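Local coordinates for 2-dehydropantoate 2-reductase, putative (Enterococcus faecalis, PDB 2EW2), which probably catalyses the NADPH-dependent reduction of 2-dehydropantoate (ketopantoate) to (R)-pantoate, a step on the way to pantothenate, at residues L22-N27 with E54-N59; K162-V167 with P178-N183; A233-I238 with Y292-P297. All blocks are in the same frame, centred on the assembly; numbering follows the deposited sequence.

Contact 1: residues L22-N27 with E54-N59; sequences LHQGGN and EEVVAN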
loop_
_atom_site.group_PDB
_atom_site.type_symbol
_atom_site.label_atom_id
_atom_site.label_comp_id
_atom_site.label_asym_id
_atom_site.label_seq_id
_atom_site.Cartn_x
_atom_site.Cartn_y
_atom_site.Cartn_z
ATOM N N LEU B 22 -10.495 -37.818 23.624
ATOM C CA LEU B 22 -11.880 -37.596 24.052
ATOM C C LEU B 22 -12.706 -38.889 24.024
ATOM O O LEU B 22 -13.629 -39.059 24.824
ATOM C CB LEU B 22 -12.540 -36.502 23.203
ATOM C CG LEU B 22 -12.052 -35.075 23.483
ATOM C CD1 LEU B 22 -12.456 -34.131 22.338
ATOM C CD2 LEU B 22 -12.572 -34.566 24.847
ATOM N N HIS B 23 -12.366 -39.786 23.104
ATOM C CA HIS B 23 -12.983 -41.101 23.024
ATOM C C HIS B 23 -12.584 -41.932 24.247
ATOM O O HIS B 23 -13.423 -42.599 24.857
ATOM C CB HIS B 23 -12.590 -41.806 21.720
ATOM C CG HIS B 23 -13.051 -43.233 21.637
ATOM N ND1 HIS B 23 -14.369 -43.580 21.410
ATOM C CD2 HIS B 23 -12.367 -44.399 21.738
ATOM C CE1 HIS B 23 -14.474 -44.897 21.376
ATOM N NE2 HIS B 23 -13.276 -45.416 21.578
ATOM N N GLN B 24 -11.311 -41.860 24.619
ATOM C CA GLN B 24 -10.814 -42.591 25.779
ATOM C C GLN B 24 -11.445 -42.060 27.052
ATOM O O GLN B 24 -11.670 -42.815 27.988
ATOM C CB GLN B 24 -9.296 -42.524 25.864
ATOM C CG GLN B 24 -8.585 -43.318 24.774
ATOM C CD GLN B 24 -7.076 -43.219 24.884
ATOM O OE1 GLN B 24 -6.530 -42.163 25.229
ATOM N NE2 GLN B 24 -6.386 -44.325 24.584
ATOM N N GLY B 25 -11.745 -40.764 27.077
ATOM C CA GLY B 25 -12.435 -40.163 28.212
ATOM C C GLY B 25 -13.920 -40.480 28.276
ATOM O O GLY B 25 -14.624 -39.949 29.119
ATOM N N GLY B 26 -14.408 -41.320 27.374
ATOM C CA GLY B 26 -15.796 -41.750 27.400
ATOM C C GLY B 26 -16.800 -40.863 26.680
ATOM O O GLY B 26 -17.997 -40.941 26.960
ATOM N N ASN B 27 -16.332 -40.013 25.758
ATOM C CA ASN B 27 -17.240 -39.128 25.027
ATOM C C ASN B 27 -17.653 -39.788 23.742
ATOM O O ASN B 27 -17.015 -40.765 23.311
ATOM C CB ASN B 27 -16.587 -37.762 24.760
ATOM C CG ASN B 27 -16.233 -37.029 26.040
ATOM O OD1 ASN B 27 -17.093 -36.422 26.662
ATOM N ND2 ASN B 27 -14.964 -37.066 26.431
ATOM N N GLU B 54 2.849 -46.752 22.478
ATOM C CA GLU B 54 1.839 -47.820 22.531
ATOM C C GLU B 54 0.841 -47.640 21.409
ATOM O O GLU B 54 0.380 -46.521 21.159
ATOM C CB GLU B 54 1.070 -47.811 23.860
ATOM C CG GLU B 54 1.931 -47.876 25.122
ATOM C CD GLU B 54 1.116 -48.169 26.390
ATOM O OE1 GLU B 54 0.229 -47.351 26.752
ATOM O OE2 GLU B 54 1.376 -49.220 27.029
ATOM N N GLU B 55 0.485 -48.738 20.749
ATOM C CA GLU B 55 -0.571 -48.697 19.749
ATOM C C GLU B 55 -1.949 -48.591 20.400
ATOM O O GLU B 55 -2.314 -49.399 21.243
ATOM C CB GLU B 55 -0.502 -49.897 18.806
ATOM C CG GLU B 55 -1.746 -50.047 17.926
ATOM C CD GLU B 55 -1.449 -50.676 16.589
ATOM O OE1 GLU B 55 -2.079 -51.707 16.269
ATOM O OE2 GLU B 55 -0.583 -50.142 15.859
ATOM N N VAL B 56 -2.686 -47.562 20.011
ATOM C CA VAL B 56 -4.055 -47.355 20.439
ATOM C C VAL B 56 -4.910 -47.337 19.173
ATOM O O VAL B 56 -4.548 -46.682 18.187
ATOM C CB VAL B 56 -4.188 -46.013 21.196
ATOM C CG1 VAL B 56 -5.647 -45.608 21.374
ATOM C CG2 VAL B 56 -3.490 -46.098 22.548
ATOM N N VAL B 57 -6.018 -48.077 19.189
ATOM C CA VAL B 57 -6.964 -48.081 18.064
ATOM C C VAL B 57 -8.316 -47.577 18.566
ATOM O O VAL B 57 -8.767 -47.965 19.641
ATOM C CB VAL B 57 -7.101 -49.481 17.403
ATOM C CG1 VAL B 57 -8.058 -49.443 16.227
ATOM C CG2 VAL B 57 -5.729 -50.023 16.948
ATOM N N ALA B 58 -8.951 -46.690 17.802
ATOM C CA ALA B 58 -10.249 -46.139 18.185
ATOM C C ALA B 58 -11.187 -46.296 17.010
ATOM O O ALA B 58 -10.942 -45.744 15.942
ATOM C CB ALA B 58 -10.119 -44.675 18.585
ATOM N N ASN B 59 -12.241 -47.080 17.190
ATOM C CA ASN B 59 -13.196 -47.280 16.115
ATOM C C ASN B 59 -14.214 -46.151 16.131
ATOM O O ASN B 59 -15.237 -46.234 16.788
ATOM C CB ASN B 59 -13.863 -48.650 16.214
ATOM C CG ASN B 59 -12.857 -49.780 16.224
ATOM O OD1 ASN B 59 -12.524 -50.339 15.172
ATOM N ND2 ASN B 59 -12.343 -50.112 17.412
HETATM O O HOH W 1 -12.812 -48.189 20.009
#
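A single water oxygen is held between His23 and the end of strand 54-58: it lies 3.2 Å from His23 NE2 and accepts from the backbone N of Asn59 at 3.1 Å. No direct hydrogen bond joins the two segments, and this water is a polar link between them. His23 CB points to the strand, and CG, anti to the backbone N (chi1 173°) and beside the carbonyl carbon, brings NE2 to the water. The same ring touches the strand, His23 CD2 lying 3.9 Å from Ala58 CB, with the methyl oblique to the ring.

One residue on, Gln24 and Val56 come from opposite directions. The amide nitrogen meets the branched end of the valine, with Gln24 NE2 3.5 Å from Val56 CG1 and 4.0 Å from Val56 CG2.

The helix stops directly behind these two residues in a Schellman motif. Gly26, at a phi of 87°, gives its N to His23 O at 3.0 Å, and Asn27 N bonds to Leu22 O at 3.0 Å. That oxygen takes a second donor, Asn27 ND2 at 2.9 Å, in the carbonyl plane on a lone pair, so the asparagine holds the helix end with both backbone and side chain.

Strand 54-58 pairs antiparallel with strand 47-51, whose Phe51 touches both Gln24 and Val56. Leu22 packs on Val170 and Phe171 of helix 161-173 and on Ile6 of strand 5-9, so the end of this helix of the Rossmann-type unit meets the small sheet on one flank and helix 161-173 and strand 5-9 on another.

Contact 2: residues K162-V167 with P178-N183; sequences KFALEV and PSYSSN
Tyr180 lays its ring alongside the helix at Ala164, and the contact is made at the ring's edge: Ala164 CB sits near the ring plane, 4.1 Å from Tyr180 CE1. CG anti to the backbone N (chi1 -178°) puts the ring beside the helix, with its CE1 edge next to Ala164. The second touch comes at the root of the same side chain, where Leu165 CD2 lies 4.2 Å from Tyr180 CB. Leu165 starts out along a different direction, but its CD2 branch, not the extended CD1 (chi2 180°), comes over to the tyrosine. The closest backbone approach agrees with this pairing, since Leu165 CA and Tyr180 CA are 7.0 Å apart. Both touches are apolar, and no hydrogen bond crosses between 162-167 and 178-183.

The two segments belong to a beta-alpha-beta crossover: strand 151-155 leads into helix 161-173, which returns to strand 178-180, parallel to the first and at the margin of the large sheet within this chain. Ser179 and Ser181 pair through their backbones with strand 151-155, and Ala164 packs down on Leu153 of that strand and on Leu127 of strand 126-131. The hydroxyl of Tyr180 is hydrogen-bonded to Asn155 ND2 of strand 151-155, which limits the swing of the ring, while Lys161 makes a cation-pi contact with it.

Just past the tyrosine, Ser181 OG accepts from the backbone N of Asn183 at 3.1 Å, an ST turn that follows the end of the strand. At the start of strand 178-180, Pro178 continues the packing along helix 161-173, against Val168, Phe171 and Gln172.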
loop_
_atom_site.group_PDB
_atom_site.type_symbol
_atom_site.label_atom_id
_atom_site.label_comp_id
_atom_site.label_asym_id
_atom_site.label_seq_id
_atom_site.Cartn_x
_atom_site.Cartn_y
_atom_site.Cartn_z
ATOM N N LYS B 162 -20.417 -20.512 31.092
ATOM C CA LYS B 162 -20.740 -21.746 31.816
ATOM C C LYS B 162 -20.373 -22.970 30.978
ATOM O O LYS B 162 -19.743 -23.912 31.472
ATOM C CB LYS B 162 -22.222 -21.770 32.212
ATOM C CG LYS B 162 -22.612 -22.928 33.154
ATOM C CD LYS B 162 -24.137 -22.944 33.378
ATOM C CE LYS B 162 -24.573 -24.118 34.273
ATOM N NZ LYS B 162 -26.076 -24.300 34.268
ATOM N N PHE B 163 -20.755 -22.957 29.707
ATOM C CA PHE B 163 -20.421 -24.066 28.834
ATOM C C PHE B 163 -18.931 -24.197 28.547
ATOM O O PHE B 163 -18.424 -25.313 28.471
ATOM C CB PHE B 163 -21.201 -24.024 27.524
ATOM C CG PHE B 163 -21.142 -25.318 26.764
ATOM C CD1 PHE B 163 -22.009 -26.360 27.076
ATOM C CD2 PHE B 163 -20.202 -25.510 25.754
ATOM C CE1 PHE B 163 -21.942 -27.568 26.372
ATOM C CE2 PHE B 163 -20.133 -26.710 25.049
ATOM C CZ PHE B 163 -20.992 -27.731 25.352
ATOM N N ALA B 164 -18.229 -23.075 28.405
ATOM C CA ALA B 164 -16.768 -23.113 28.287
ATOM C C ALA B 164 -16.154 -23.887 29.470
ATOM O O ALA B 164 -15.255 -24.712 29.282
ATOM C CB ALA B 164 -16.190 -21.687 28.224
ATOM N N LEU B 165 -16.649 -23.609 30.682
ATOM C CA LEU B 165 -16.171 -24.279 31.890
ATOM C C LEU B 165 -16.454 -25.778 31.848
ATOM O O LEU B 165 -15.618 -26.587 32.282
ATOM C CB LEU B 165 -16.753 -23.613 33.151
ATOM C CG LEU B 165 -16.216 -22.201 33.455
ATOM C CD1 LEU B 165 -16.865 -21.631 34.718
ATOM C CD2 LEU B 165 -14.717 -22.204 33.615
ATOM N N GLU B 166 -17.615 -26.133 31.303
ATOM C CA GLU B 166 -18.021 -27.523 31.111
ATOM C C GLU B 166 -17.124 -28.266 30.113
ATOM O O GLU B 166 -16.789 -29.436 30.312
ATOM C CB GLU B 166 -19.497 -27.580 30.695
ATOM C CG GLU B 166 -20.446 -27.369 31.890
ATOM C CD GLU B 166 -21.879 -26.991 31.507
ATOM O OE1 GLU B 166 -22.266 -27.112 30.318
ATOM O OE2 GLU B 166 -22.626 -26.564 32.421
ATOM N N VAL B 167 -16.740 -27.576 29.040
ATOM C CA VAL B 167 -15.768 -28.094 28.070
ATOM C C VAL B 167 -14.399 -28.321 28.718
ATOM O O VAL B 167 -13.804 -29.360 28.493
ATOM C CB VAL B 167 -15.619 -27.173 26.844
ATOM C CG1 VAL B 167 -14.456 -27.637 25.944
ATOM C CG2 VAL B 167 -16.933 -27.131 26.054
ATOM N N PRO B 178 -6.499 -28.831 29.797
ATOM C CA PRO B 178 -7.154 -27.569 29.458
ATOM C C PRO B 178 -7.033 -26.530 30.557
ATOM O O PRO B 178 -6.838 -26.881 31.723
ATOM C CB PRO B 178 -8.614 -27.982 29.347
ATOM C CG PRO B 178 -8.749 -29.027 30.391
ATOM C CD PRO B 178 -7.483 -29.842 30.233
ATOM N N SER B 179 -7.159 -25.260 30.187
ATOM C CA SER B 179 -7.397 -24.223 31.154
ATOM C C SER B 179 -8.282 -23.151 30.530
ATOM O O SER B 179 -8.238 -22.921 29.323
ATOM C CB SER B 179 -6.083 -23.607 31.646
ATOM O OG SER B 179 -5.493 -22.793 30.660
ATOM N N TYR B 180 -9.089 -22.501 31.357
ATOM C CA TYR B 180 -9.850 -21.351 30.903
ATOM C C TYR B 180 -8.885 -20.186 30.946
ATOM O O TYR B 180 -8.164 -20.019 31.938
ATOM C CB TYR B 180 -11.036 -21.076 31.836
ATOM C CG TYR B 180 -11.870 -19.913 31.358
ATOM C CD1 TYR B 180 -12.877 -20.106 30.411
ATOM C CD2 TYR B 180 -11.625 -18.608 31.822
ATOM C CE1 TYR B 180 -13.634 -19.031 29.935
ATOM C CE2 TYR B 180 -12.381 -17.520 31.352
ATOM C CZ TYR B 180 -13.382 -17.753 30.409
ATOM O OH TYR B 180 -14.146 -16.706 29.944
ATOM N N SER B 181 -8.837 -19.394 29.879
ATOM C CA SER B 181 -7.966 -18.227 29.873
ATOM C C SER B 181 -8.674 -17.020 29.288
ATOM O O SER B 181 -9.175 -17.061 28.153
ATOM C CB SER B 181 -6.666 -18.500 29.099
ATOM O OG SER B 181 -5.904 -17.292 28.928
ATOM N N SER B 182 -8.684 -15.935 30.046
ATOM C CA SER B 182 -9.211 -14.674 29.551
ATOM C C SER B 182 -8.178 -13.875 28.715
ATOM O O SER B 182 -8.360 -12.667 28.473
ATOM C CB SER B 182 -9.712 -13.832 30.720
ATOM O OG SER B 182 -8.614 -13.517 31.563
ATOM N N ASN B 183 -7.094 -14.523 28.284
ATOM C CA ASN B 183 -6.124 -13.849 27.423
ATOM C C ASN B 183 -6.075 -14.435 26.017
ATOM O O ASN B 183 -5.305 -13.962 25.190
ATOM C CB ASN B 183 -4.706 -13.814 28.041
ATOM C CG ASN B 183 -3.797 -12.746 27.385
ATOM O OD1 ASN B 183 -4.181 -11.577 27.264
ATOM N ND2 ASN B 183 -2.601 -13.152 26.962
#

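Contact 3: residues A233-I238 with Y292-P297; sequences AEKEAI and YNVATP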
loop_
_atom_site.group_PDB
_atom_site.type_symbol
_atom_site.label_atom_id
_atom_site.label_comp_id
_atom_site.label_asym_id
_atom_site.label_seq_id
_atom_site.Cartn_x
_atom_site.Cartn_y
_atom_site.Cartn_z
ATOM N N ALA B 233 -10.050 -4.121 16.997
ATOM C CA ALA B 233 -10.099 -4.969 18.192
ATOM C C ALA B 233 -10.923 -4.302 19.295
ATOM O O ALA B 233 -11.715 -4.955 19.978
ATOM C CB ALA B 233 -8.701 -5.292 18.704
ATOM N N GLU B 234 -10.710 -3.002 19.463
ATOM C CA GLU B 234 -11.442 -2.208 20.436
ATOM C C GLU B 234 -12.968 -2.382 20.323
ATOM O O GLU B 234 -13.658 -2.444 21.342
ATOM C CB GLU B 234 -11.039 -0.736 20.304
ATOM C CG GLU B 234 -11.406 0.116 21.505
ATOM C CD GLU B 234 -12.825 0.683 21.410
ATOM O OE1 GLU B 234 -13.333 1.190 22.447
ATOM O OE2 GLU B 234 -13.426 0.627 20.304
ATOM N N LYS B 235 -13.476 -2.467 19.094
ATOM C CA LYS B 235 -14.904 -2.681 18.853
ATOM C C LYS B 235 -15.400 -4.023 19.375
ATOM O O LYS B 235 -16.590 -4.191 19.613
ATOM C CB LYS B 235 -15.233 -2.585 17.362
ATOM C CG LYS B 235 -14.859 -1.257 16.720
ATOM C CD LYS B 235 -15.435 -0.081 17.485
ATOM C CE LYS B 235 -15.192 1.202 16.728
ATOM N NZ LYS B 235 -15.528 2.364 17.552
ATOM N N GLU B 236 -14.483 -4.974 19.508
ATOM C CA GLU B 236 -14.775 -6.307 20.024
ATOM C C GLU B 236 -14.278 -6.427 21.466
ATOM O O GLU B 236 -14.140 -7.528 21.994
ATOM C CB GLU B 236 -14.100 -7.348 19.126
ATOM C CG GLU B 236 -14.606 -7.280 17.673
ATOM C CD GLU B 236 -14.140 -8.442 16.807
ATOM O OE1 GLU B 236 -13.229 -9.172 17.236
ATOM O OE2 GLU B 236 -14.702 -8.624 15.692
ATOM N N ALA B 237 -13.973 -5.284 22.085
ATOM C CA ALA B 237 -13.663 -5.242 23.508
ATOM C C ALA B 237 -12.337 -5.918 23.806
ATOM O O ALA B 237 -12.171 -6.582 24.838
ATOM C CB ALA B 237 -14.812 -5.878 24.336
ATOM N N ILE B 238 -11.385 -5.739 22.888
ATOM C CA ILE B 238 -10.021 -6.202 23.079
ATOM C C ILE B 238 -9.154 -4.934 22.948
ATOM O O ILE B 238 -9.278 -4.193 21.975
ATOM C CB ILE B 238 -9.628 -7.286 22.043
ATOM C CG1 ILE B 238 -10.435 -8.588 22.255
ATOM C CG2 ILE B 238 -8.123 -7.589 22.105
ATOM C CD1 ILE B 238 -10.192 -9.302 23.653
ATOM N N TYR B 292 -17.814 -2.555 10.986
ATOM C CA TYR B 292 -17.856 -1.707 12.176
ATOM C C TYR B 292 -17.740 -0.218 11.870
ATOM O O TYR B 292 -17.729 0.604 12.785
ATOM C CB TYR B 292 -16.766 -2.097 13.174
ATOM C CG TYR B 292 -16.816 -3.523 13.659
ATOM C CD1 TYR B 292 -15.669 -4.133 14.152
ATOM C CD2 TYR B 292 -18.006 -4.265 13.629
ATOM C CE1 TYR B 292 -15.681 -5.432 14.603
ATOM C CE2 TYR B 292 -18.035 -5.582 14.088
ATOM C CZ TYR B 292 -16.865 -6.155 14.581
ATOM O OH TYR B 292 -16.850 -7.461 15.032
ATOM N N ASN B 293 -17.622 0.130 10.594
ATOM C CA ASN B 293 -17.426 1.536 10.209
ATOM C C ASN B 293 -16.106 2.106 10.732
ATOM O O ASN B 293 -16.052 3.248 11.207
ATOM C CB ASN B 293 -18.593 2.391 10.735
ATOM C CG ASN B 293 -19.150 3.293 9.686
ATOM O OD1 ASN B 293 -19.367 2.856 8.559
ATOM N ND2 ASN B 293 -19.373 4.559 10.028
ATOM N N VAL B 294 -15.059 1.282 10.673
ATOM C CA VAL B 294 -13.712 1.681 11.078
ATOM C C VAL B 294 -12.822 1.634 9.851
ATOM O O VAL B 294 -12.748 0.609 9.171
ATOM C CB VAL B 294 -13.130 0.707 12.146
ATOM C CG1 VAL B 294 -11.665 1.046 12.461
ATOM C CG2 VAL B 294 -13.975 0.739 13.417
ATOM N N ALA B 295 -12.156 2.744 9.570
ATOM C CA ALA B 295 -11.249 2.827 8.436
ATOM C C ALA B 295 -10.029 1.945 8.687
ATOM O O ALA B 295 -9.443 2.010 9.737
ATOM C CB ALA B 295 -10.840 4.282 8.194
ATOM N N THR B 296 -9.686 1.090 7.728
ATOM C CA THR B 296 -8.465 0.278 7.816
ATOM C C THR B 296 -7.730 0.319 6.457
ATOM O O THR B 296 -7.492 -0.716 5.839
ATOM C CB THR B 296 -8.784 -1.188 8.186
ATOM O OG1 THR B 296 -9.593 -1.753 7.154
ATOM C CG2 THR B 296 -9.542 -1.278 9.517
ATOM N N PRO B 297 -7.378 1.528 5.979
ATOM C CA PRO B 297 -6.845 1.626 4.618
ATOM C C PRO B 297 -5.463 0.981 4.392
ATOM O O PRO B 297 -5.222 0.435 3.319
ATOM C CB PRO B 297 -6.773 3.145 4.402
ATOM C CG PRO B 297 -6.556 3.688 5.802
ATOM C CD PRO B 297 -7.463 2.854 6.624
#
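Among the polar interactions, the direct link is the bond from Tyr292 OH to Glu236 OE2, a short 2.5 Å. The carboxylate oxygen lies in the plane of the phenol ring, at its edge, and receives the hydroxyl on its anti lone pair; carboxylate and ring planes stand 69° apart. Glu236 OE2 also forms a salt bridge with Lys288, so a phenol and an ammonium group share one oxygen, which should stabilise the charged carboxylate. Within the helix segment, Lys235 NZ and Glu234 OE2 form only a long salt bridge of 3.9 Å.

The apolar contacts use the aliphatic part of Lys235. Its CB lies 3.6 Å from Tyr292 CD1, oblique to the ring, as the two side chains slide past each other in opposite directions. A bend at chi2 (-53°) then turns the chain so that Lys235 CE comes 3.6 Å from Val294 CG2. Glu236 contributes its own methylene, with CG 3.7 Å from Tyr292 CE1, crossing the tyrosine at about a right angle.

The backbone bonds around Glu236 close the helix. Ile238 N to Ala233 O at 3.0 Å and Ala237 N to Glu234 O at 3.0 Å, with Ala237 at a phi of 69°, form a Schellman motif. Glu236 N adds a bond to Ala233 O at 2.8 Å, from the opposite face of its plane to Ile238 N. Helix 218-235, ended by this classic C-terminal stop, thereby meets the loop between helices 282-292 and 297-313 in the all-helical C-terminal part of a ketopantoate reductase.

How the contacts relate
From the N terminus the three contacts come in series, and none encloses or crosses another. Contact 1 closes a 26-residue loop holding strand 28-32, helix 36-45 and strand 47-51, bringing the small sheet to the end of helix 13-24. Contact 2 spans just ten residues, at the far margin of the large sheet. Contact 3 closes a 53-residue loop with helices but no strands. Centres of contacts 1 and 3 lie about 43 Å apart, on opposite sides of the chain's centre; contact 2 is about 23 and 25 Å from them, centre to centre. After 178-183 the chain enters helix 184-195, whose Arg185 and Trp189 meet residues of contact 3, joining the nucleotide-binding-type and helical parts.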